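Local coordinates for cell division control protein 45 cdc45 putative (Entamoeba histolytica, PDB 6CC2), which probably acts in DNA replication as a Cdc45-family protein, a component of the CMG helicase, and may switch between conformations to regulate it, at residues L303-A306 with Q307-Y310. Sequence-based numbering, arbitrary orientation.
Sequences LSQA and QQSY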
loop_
_atom_site.group_PDB
_atom_site.type_symbol
_atom_site.label_atom_id
_atom_site.label_comp_id
_atom_site.label_asym_id
_atom_site.label_seq_id
_atom_site.Cartn_x
_atom_site.Cartn_y
_atom_site.Cartn_z
ATOM N N LEU A 303 2.216 33.392 2.384
ATOM C CA LEU A 303 2.264 32.245 3.290
ATOM C C LEU A 303 1.024 32.174 4.177
ATOM O O LEU A 303 0.599 31.080 4.564
ATOM C CB LEU A 303 3.525 32.307 4.143
ATOM C CG LEU A 303 4.842 32.013 3.433
ATOM C CD1 LEU A 303 5.975 31.996 4.461
ATOM C CD2 LEU A 303 4.816 30.691 2.681
ATOM N N SER A 304 0.422 33.313 4.500
ATOM C CA SER A 304 -0.792 33.303 5.311
ATOM C C SER A 304 -1.932 32.583 4.600
ATOM O O SER A 304 -2.821 32.031 5.255
ATOM C CB SER A 304 -1.210 34.733 5.649
ATOM O OG SER A 304 -1.548 35.435 4.470
ATOM N N GLN A 305 -1.932 32.595 3.273
ATOM C CA GLN A 305 -2.914 31.841 2.500
ATOM C C GLN A 305 -2.477 30.405 2.278
ATOM O O GLN A 305 -3.290 29.482 2.391
ATOM C CB GLN A 305 -3.167 32.531 1.152
ATOM C CG GLN A 305 -4.035 33.802 1.242
ATOM C CD GLN A 305 -5.511 33.491 1.486
ATOM O OE1 GLN A 305 -6.076 32.568 0.898
ATOM N NE2 GLN A 305 -6.142 34.273 2.354
ATOM N N ALA A 306 -1.202 30.192 1.942
ATOM C CA ALA A 306 -0.744 28.849 1.619
ATOM C C ALA A 306 -0.751 27.943 2.844
ATOM O O ALA A 306 -0.850 26.718 2.709
ATOM C CB ALA A 306 0.669 28.890 1.029
ATOM N N GLN A 307 -0.634 28.523 4.034
ATOM C CA GLN A 307 -0.493 27.737 5.258
ATOM C C GLN A 307 -1.784 27.623 6.070
ATOM O O GLN A 307 -1.779 26.987 7.129
ATOM C CB GLN A 307 0.611 28.334 6.128
ATOM C CG GLN A 307 1.991 28.176 5.524
ATOM C CD GLN A 307 3.078 28.761 6.403
ATOM O OE1 GLN A 307 2.811 29.613 7.231
ATOM N NE2 GLN A 307 4.305 28.294 6.216
ATOM N N GLN A 308 -2.878 28.193 5.603
ATOM C CA GLN A 308 -4.156 27.881 6.228
ATOM C C GLN A 308 -4.786 26.680 5.539
ATOM O O GLN A 308 -4.320 26.204 4.498
ATOM C CB GLN A 308 -5.091 29.074 6.200
ATOM C CG GLN A 308 -5.604 29.447 4.832
ATOM C CD GLN A 308 -6.511 30.665 4.904
ATOM O OE1 GLN A 308 -6.050 31.801 4.835
ATOM N NE2 GLN A 308 -7.812 30.424 5.067
ATOM N N SER A 309 -5.843 26.144 6.159
ATOM C CA SER A 309 -6.548 25.003 5.587
ATOM C C SER A 309 -6.931 25.289 4.134
ATOM O O SER A 309 -7.412 26.374 3.806
ATOM C CB SER A 309 -7.800 24.710 6.420
ATOM O OG SER A 309 -8.768 24.018 5.658
ATOM N N TYR A 310 -6.673 24.318 3.258
ATOM C CA TYR A 310 -7.001 24.490 1.846
ATOM C C TYR A 310 -8.480 24.770 1.651
ATOM O O TYR A 310 -8.864 25.529 0.746
ATOM C CB TYR A 310 -6.574 23.246 1.083
ATOM C CG TYR A 310 -6.701 23.368 -0.425
ATOM C CD1 TYR A 310 -5.744 24.052 -1.160
ATOM C CD2 TYR A 310 -7.754 22.798 -1.100
ATOM C CE1 TYR A 310 -5.843 24.152 -2.525
ATOM C CE2 TYR A 310 -7.860 22.886 -2.470
ATOM C CZ TYR A 310 -6.902 23.583 -3.170
ATOM O OH TYR A 310 -7.007 23.689 -4.543
HETATM O O HOH W 1 -3.976 25.956 1.798
#
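Gln305 and Gln308 flank each other, their amides on the same side, where the one-turn helix 303-306 gives out into the loop leading to helix 315-331. Their amide planes are turned 41° from each other, and NE2 of Gln305 stands 3.5 Å from OE1 of Gln308, alongside it without a hydrogen bond. Each amide is held elsewhere: Gln305 OE1 takes the backbone N-H of Ser314, and Gln308 NE2 binds Thr312 OG1, tying both side chains to the loop ahead. Gln308 reaches this place because its CG sits between the backbone N and the carbonyl carbon (chi1 69°), which also brings CG to 3.4 Å from the carbonyl O of Gln305. Gln307 is built differently. Extended beyond CG, its side chain runs back toward Leu303, with CB 3.2 Å from Leu303 O, and also touches Tyr268 of helix 267-273. At this surface site Leu303 and Ala306 pack onto Ile296 of helix 288-298. Gln307 N makes the i to i+4 hydrogen bond to Leu303 O at 2.9 Å; Gln308 N makes a weak one to Gln305 O, three residues back. A water bridges helix end and loop, donating to Gln308 O at 2.7 Å and weakly to Ala306 O.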